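Local structure of periplasmic binding protein (Veillonella parvula, 4MO9) at residues 116-130 with 140-152. The protein acts as a TroA-like, FepB-type periplasmic solute-binding protein, probably of an ABC importer and perhaps for iron complexes. Residues are numbered along the deposited sequence; the frame is centred on the assembly and turned at random.
Sequences PDVIFIPVDLKDQYE and AGIQTIYIDYHAE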
loop_
_atom_site.group_PDB
_atom_site.type_symbol
_atom_site.label_atom_id
_atom_site.label_comp_id
_atom_site.label_asym_id
_atom_site.label_seq_id
_atom_site.Cartn_x
_atom_site.Cartn_y
_atom_site.Cartn_z
ATOM N N PRO A 116 25.853 4.283 -5.765
ATOM C CA PRO A 116 24.947 4.152 -4.624
ATOM C C PRO A 116 25.570 3.265 -3.569
ATOM O O PRO A 116 26.561 2.579 -3.872
ATOM C CB PRO A 116 23.734 3.453 -5.227
ATOM C CG PRO A 116 24.287 2.623 -6.345
ATOM C CD PRO A 116 25.532 3.328 -6.847
ATOM N N ASP A 117 25.026 3.278 -2.354
ATOM C CA ASP A 117 25.557 2.400 -1.321
ATOM C C ASP A 117 24.602 1.263 -0.983
ATOM O O ASP A 117 25.044 0.166 -0.634
ATOM C CB ASP A 117 26.035 3.163 -0.066
ATOM C CG ASP A 117 25.063 4.245 0.394
ATOM O OD1 ASP A 117 23.866 4.207 0.015
ATOM O OD2 ASP A 117 25.504 5.138 1.165
ATOM N N VAL A 118 23.300 1.507 -1.103
ATOM C CA VAL A 118 22.327 0.455 -0.823
ATOM C C VAL A 118 21.094 0.552 -1.721
ATOM O O VAL A 118 20.656 1.649 -2.097
ATOM C CB VAL A 118 21.897 0.450 0.670
ATOM C CG1 VAL A 118 21.083 1.660 0.978
ATOM C CG2 VAL A 118 21.065 -0.783 0.995
ATOM N N ILE A 119 20.542 -0.602 -2.076
ATOM C CA ILE A 119 19.253 -0.649 -2.752
ATOM C C ILE A 119 18.344 -1.564 -1.944
ATOM O O ILE A 119 18.757 -2.672 -1.577
ATOM C CB ILE A 119 19.409 -1.138 -4.217
ATOM C CG1 ILE A 119 18.057 -1.276 -4.900
ATOM C CG2 ILE A 119 20.141 -2.467 -4.294
ATOM C CD1 ILE A 119 18.210 -1.594 -6.366
ATOM N N PHE A 120 17.140 -1.085 -1.618
ATOM C CA PHE A 120 16.144 -1.896 -0.920
ATOM C C PHE A 120 15.232 -2.544 -1.953
ATOM O O PHE A 120 14.689 -1.863 -2.843
ATOM C CB PHE A 120 15.307 -1.051 0.055
ATOM C CG PHE A 120 16.121 -0.356 1.113
ATOM C CD1 PHE A 120 16.483 -1.019 2.291
ATOM C CD2 PHE A 120 16.541 0.957 0.932
ATOM C CE1 PHE A 120 17.246 -0.386 3.270
ATOM C CE2 PHE A 120 17.322 1.604 1.920
ATOM C CZ PHE A 120 17.669 0.933 3.084
ATOM N N ILE A 121 15.059 -3.856 -1.841
ATOM C CA ILE A 121 14.274 -4.596 -2.830
ATOM C C ILE A 121 13.147 -5.362 -2.163
ATOM O O ILE A 121 13.394 -6.189 -1.287
ATOM C CB ILE A 121 15.160 -5.594 -3.601
ATOM C CG1 ILE A 121 16.237 -4.847 -4.392
ATOM C CG2 ILE A 121 14.299 -6.462 -4.544
ATOM C CD1 ILE A 121 15.690 -4.109 -5.642
ATOM N N PRO A 122 11.895 -5.101 -2.568
ATOM C CA PRO A 122 10.810 -5.921 -2.019
ATOM C C PRO A 122 10.978 -7.398 -2.391
ATOM O O PRO A 122 11.473 -7.722 -3.484
ATOM C CB PRO A 122 9.555 -5.340 -2.700
ATOM C CG PRO A 122 9.927 -3.893 -2.969
ATOM C CD PRO A 122 11.393 -3.980 -3.387
ATOM N N VAL A 123 10.600 -8.288 -1.478
ATOM C CA VAL A 123 10.640 -9.727 -1.753
ATOM C C VAL A 123 9.889 -10.101 -3.035
ATOM O O VAL A 123 10.326 -10.976 -3.788
ATOM C CB VAL A 123 10.112 -10.532 -0.538
ATOM C CG1 VAL A 123 9.771 -11.967 -0.923
ATOM C CG2 VAL A 123 11.145 -10.502 0.602
ATOM N N ASP A 124 8.760 -9.443 -3.293
ATOM C CA ASP A 124 7.999 -9.724 -4.517
ATOM C C ASP A 124 8.797 -9.380 -5.783
ATOM O O ASP A 124 8.453 -9.816 -6.885
ATOM C CB ASP A 124 6.659 -8.974 -4.502
ATOM C CG ASP A 124 5.590 -9.695 -3.683
ATOM O OD1 ASP A 124 5.946 -10.629 -2.921
ATOM O OD2 ASP A 124 4.392 -9.330 -3.803
ATOM N N LEU A 125 9.862 -8.601 -5.612
ATOM C CA LEU A 125 10.722 -8.179 -6.716
ATOM C C LEU A 125 12.083 -8.911 -6.683
ATOM O O LEU A 125 12.892 -8.799 -7.615
ATOM C CB LEU A 125 10.921 -6.650 -6.648
ATOM C CG LEU A 125 11.679 -5.929 -7.775
ATOM C CD1 LEU A 125 11.037 -6.178 -9.129
ATOM C CD2 LEU A 125 11.736 -4.429 -7.488
ATOM N N LYS A 126 12.316 -9.686 -5.619
ATOM C CA LYS A 126 13.604 -10.367 -5.395
ATOM C C LYS A 126 14.053 -11.316 -6.519
ATOM O O LYS A 126 15.210 -11.256 -6.967
ATOM C CB LYS A 126 13.577 -11.115 -4.048
ATOM C CG LYS A 126 14.818 -12.008 -3.744
ATOM C CD LYS A 126 14.820 -12.403 -2.262
ATOM C CE LYS A 126 15.924 -13.404 -1.908
ATOM N NZ LYS A 126 15.731 -14.732 -2.537
ATOM N N ASP A 127 13.157 -12.188 -6.977
ATOM C CA ASP A 127 13.525 -13.136 -8.027
ATOM C C ASP A 127 14.013 -12.417 -9.280
ATOM O O ASP A 127 15.074 -12.747 -9.826
ATOM C CB ASP A 127 12.355 -14.068 -8.363
ATOM C CG ASP A 127 12.070 -15.062 -7.254
ATOM O OD1 ASP A 127 13.013 -15.413 -6.509
ATOM O OD2 ASP A 127 10.906 -15.497 -7.131
ATOM N N GLN A 128 13.253 -11.424 -9.726
ATOM C CA GLN A 128 13.629 -10.654 -10.904
ATOM C C GLN A 128 14.944 -9.902 -10.663
ATOM O O GLN A 128 15.817 -9.873 -11.527
ATOM C CB GLN A 128 12.528 -9.665 -11.271
ATOM C CG GLN A 128 12.698 -9.064 -12.643
ATOM C CD GLN A 128 12.385 -10.061 -13.741
ATOM O OE1 GLN A 128 12.975 -10.025 -14.827
ATOM N NE2 GLN A 128 11.452 -10.962 -13.462
ATOM N N TYR A 129 15.077 -9.295 -9.487
ATOM C CA TYR A 129 16.279 -8.547 -9.155
ATOM C C TYR A 129 17.499 -9.463 -9.224
ATOM O O TYR A 129 18.497 -9.139 -9.878
ATOM C CB TYR A 129 16.139 -7.928 -7.761
ATOM C CG TYR A 129 17.397 -7.256 -7.233
ATOM C CD1 TYR A 129 17.841 -6.048 -7.764
ATOM C CD2 TYR A 129 18.122 -7.819 -6.187
ATOM C CE1 TYR A 129 18.998 -5.424 -7.270
ATOM C CE2 TYR A 129 19.259 -7.203 -5.683
ATOM C CZ TYR A 129 19.688 -6.011 -6.225
ATOM O OH TYR A 129 20.814 -5.404 -5.721
ATOM N N GLU A 130 17.411 -10.619 -8.573
ATOM C CA GLU A 130 18.539 -11.540 -8.528
ATOM C C GLU A 130 18.885 -12.071 -9.909
ATOM O O GLU A 130 20.049 -12.355 -10.197
ATOM C CB GLU A 130 18.281 -12.679 -7.534
ATOM C CG GLU A 130 18.001 -12.165 -6.126
ATOM C CD GLU A 130 18.478 -13.089 -5.018
ATOM O OE1 GLU A 130 18.207 -14.309 -5.092
ATOM O OE2 GLU A 130 19.115 -12.579 -4.061
ATOM N N ALA A 140 29.794 -4.234 -8.104
ATOM C CA ALA A 140 30.080 -2.812 -7.900
ATOM C C ALA A 140 30.192 -2.431 -6.422
ATOM O O ALA A 140 30.459 -1.272 -6.100
ATOM C CB ALA A 140 29.016 -1.955 -8.574
ATOM N N GLY A 141 29.954 -3.389 -5.529
ATOM C CA GLY A 141 30.077 -3.132 -4.102
ATOM C C GLY A 141 28.833 -2.510 -3.488
ATOM O O GLY A 141 28.888 -1.953 -2.382
ATOM N N ILE A 142 27.708 -2.598 -4.194
ATOM C CA ILE A 142 26.450 -2.041 -3.699
ATOM C C ILE A 142 25.699 -3.088 -2.869
ATOM O O ILE A 142 25.554 -4.239 -3.299
ATOM C CB ILE A 142 25.563 -1.563 -4.873
ATOM C CG1 ILE A 142 26.314 -0.498 -5.687
ATOM C CG2 ILE A 142 24.226 -1.035 -4.377
ATOM C CD1 ILE A 142 25.858 -0.386 -7.131
ATOM N N GLN A 143 25.213 -2.694 -1.693
ATOM C CA GLN A 143 24.543 -3.645 -0.801
ATOM C C GLN A 143 23.067 -3.793 -1.128
ATOM O O GLN A 143 22.410 -2.822 -1.509
ATOM C CB GLN A 143 24.733 -3.243 0.664
ATOM C CG GLN A 143 26.208 -3.070 1.040
ATOM C CD GLN A 143 27.031 -4.295 0.695
ATOM O OE1 GLN A 143 26.741 -5.403 1.156
ATOM N NE2 GLN A 143 28.059 -4.108 -0.133
ATOM N N THR A 144 22.546 -5.007 -0.965
ATOM C CA THR A 144 21.122 -5.269 -1.178
ATOM C C THR A 144 20.470 -5.551 0.181
ATOM O O THR A 144 21.018 -6.323 0.992
ATOM C CB THR A 144 20.926 -6.504 -2.077
ATOM O OG1 THR A 144 21.451 -6.241 -3.390
ATOM C CG2 THR A 144 19.456 -6.882 -2.171
ATOM N N ILE A 145 19.323 -4.924 0.443
ATOM C CA ILE A 145 18.560 -5.195 1.659
ATOM C C ILE A 145 17.123 -5.544 1.284
ATOM O O ILE A 145 16.395 -4.703 0.732
ATOM C CB ILE A 145 18.596 -3.990 2.634
ATOM C CG1 ILE A 145 20.035 -3.755 3.125
ATOM C CG2 ILE A 145 17.693 -4.225 3.822
ATOM C CD1 ILE A 145 20.142 -2.623 4.173
ATOM N N TYR A 146 16.699 -6.778 1.556
ATOM C CA TYR A 146 15.317 -7.174 1.190
ATOM C C TYR A 146 14.310 -6.732 2.241
ATOM O O TYR A 146 14.581 -6.824 3.437
ATOM C CB TYR A 146 15.222 -8.688 0.968
ATOM C CG TYR A 146 16.013 -9.138 -0.242
ATOM C CD1 TYR A 146 15.742 -8.607 -1.502
ATOM C CD2 TYR A 146 17.024 -10.080 -0.129
ATOM C CE1 TYR A 146 16.464 -9.002 -2.612
ATOM C CE2 TYR A 146 17.755 -10.480 -1.236
ATOM C CZ TYR A 146 17.463 -9.936 -2.473
ATOM O OH TYR A 146 18.183 -10.325 -3.579
ATOM N N ILE A 147 13.147 -6.257 1.794
ATOM C CA ILE A 147 12.079 -5.836 2.692
ATOM C C ILE A 147 10.781 -6.478 2.180
ATOM O O ILE A 147 10.740 -6.990 1.054
ATOM C CB ILE A 147 11.931 -4.301 2.709
ATOM C CG1 ILE A 147 11.522 -3.791 1.320
ATOM C CG2 ILE A 147 13.240 -3.624 3.165
ATOM C CD1 ILE A 147 11.137 -2.309 1.294
ATOM N N ASP A 148 9.719 -6.468 2.980
ATOM C CA ASP A 148 8.518 -7.175 2.547
ATOM C C ASP A 148 7.280 -6.667 3.268
ATOM O O ASP A 148 6.874 -7.207 4.309
ATOM C CB ASP A 148 8.662 -8.699 2.728
ATOM C CG ASP A 148 7.520 -9.483 2.074
ATOM O OD1 ASP A 148 6.703 -8.892 1.324
ATOM O OD2 ASP A 148 7.433 -10.712 2.293
ATOM N N TYR A 149 6.673 -5.635 2.702
ATOM C CA TYR A 149 5.385 -5.167 3.180
ATOM C C TYR A 149 4.242 -5.937 2.518
ATOM O O TYR A 149 3.096 -5.876 2.990
ATOM C CB TYR A 149 5.251 -3.669 2.898
ATOM C CG TYR A 149 6.187 -2.791 3.705
ATOM C CD1 TYR A 149 6.281 -2.922 5.085
ATOM C CD2 TYR A 149 6.984 -1.838 3.080
ATOM C CE1 TYR A 149 7.133 -2.110 5.831
ATOM C CE2 TYR A 149 7.855 -1.031 3.806
ATOM C CZ TYR A 149 7.916 -1.169 5.184
ATOM O OH TYR A 149 8.763 -0.361 5.906
ATOM N N HIS A 150 4.536 -6.671 1.439
ATOM C CA HIS A 150 3.471 -7.333 0.674
ATOM C C HIS A 150 2.934 -8.551 1.407
ATOM O O HIS A 150 1.791 -8.965 1.181
ATOM C CB HIS A 150 3.947 -7.742 -0.728
ATOM C CG HIS A 150 4.226 -6.583 -1.634
ATOM N ND1 HIS A 150 5.368 -5.815 -1.541
ATOM C CD2 HIS A 150 3.503 -6.061 -2.656
ATOM C CE1 HIS A 150 5.335 -4.865 -2.462
ATOM N NE2 HIS A 150 4.215 -4.997 -3.157
ATOM N N ALA A 151 3.745 -9.128 2.291
ATOM C CA ALA A 151 3.301 -10.314 3.037
ATOM C C ALA A 151 2.112 -9.980 3.938
ATOM O O ALA A 151 1.284 -10.842 4.241
ATOM C CB ALA A 151 4.447 -10.867 3.884
ATOM N N GLU A 152 2.057 -8.727 4.382
ATOM C CA GLU A 152 1.083 -8.293 5.381
ATOM C C GLU A 152 1.159 -9.170 6.641
ATOM O O GLU A 152 0.128 -9.596 7.181
ATOM C CB GLU A 152 -0.338 -8.288 4.802
ATOM C CG GLU A 152 -0.497 -7.498 3.490
ATOM C CD GLU A 152 -0.460 -5.980 3.684
ATOM O OE1 GLU A 152 0.051 -5.505 4.734
ATOM O OE2 GLU A 152 -0.938 -5.251 2.776
HETATM O O HOH W 1 27.709 -0.051 -0.182
HETATM O O HOH W 2 7.484 -7.969 -1.072
HETATM O O HOH W 3 5.494 -11.055 -0.165
#
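Tyr-146 leaves strand 143-147 to pack against helix 123-130. Tyr-146 CB lies 3.8 Å from Ile-121 O. With CG beside the backbone N (chi1 -67°), Tyr-146 CD1 runs alongside Ile-121 CB at 3.7 Å, and the Ile-121 carbonyl O lies in the ring plane at that edge. CE1 meets Lys-126 CG and Ile-121 CB, with Tyr-129 CD2 near. Lys-126 crosses one face at about a right angle, its CD 3.6 Å from the Tyr-146 ring centroid in a CH-pi contact. CD2 and CE2 take the end of that chain, Tyr-146 CE2 lying 3.5 Å from Lys-126 CE, while CZ meets Lys-126 CG. Thr-144 CG2 covers the opposite face, offset toward the rim. Tyr-146 OH donates a very short 2.5 Å hydrogen bond to Glu-130 OE2. Glu-130 OE1 forms a salt bridge with Lys-126 NZ. With an alanine here, Glu-130 would probably lose this donor and the Lys-126 methylenes their aromatic face. Next door, Tyr-129 OH donates to Thr-144 OG1 at 2.6 Å, and Ile-121 CG1 sits over the centre of the Tyr-129 ring.

The strands themselves, 118-122 and 143-147, pair in parallel at one edge of a four-stranded sheet, Ile-119 N donating to Gln-143 O at 3.0 Å; joined through the helical 123-139 region, they form a beta-alpha-beta unit. On the other face, Phe-120 CD1 packs against Ile-145 CB at 3.7 Å. Apolar packing and the two phenol hydrogen bonds together thus join helix to edge strand, and the Lys-126 charge probably steadies the Glu-130 carboxylate as an anion.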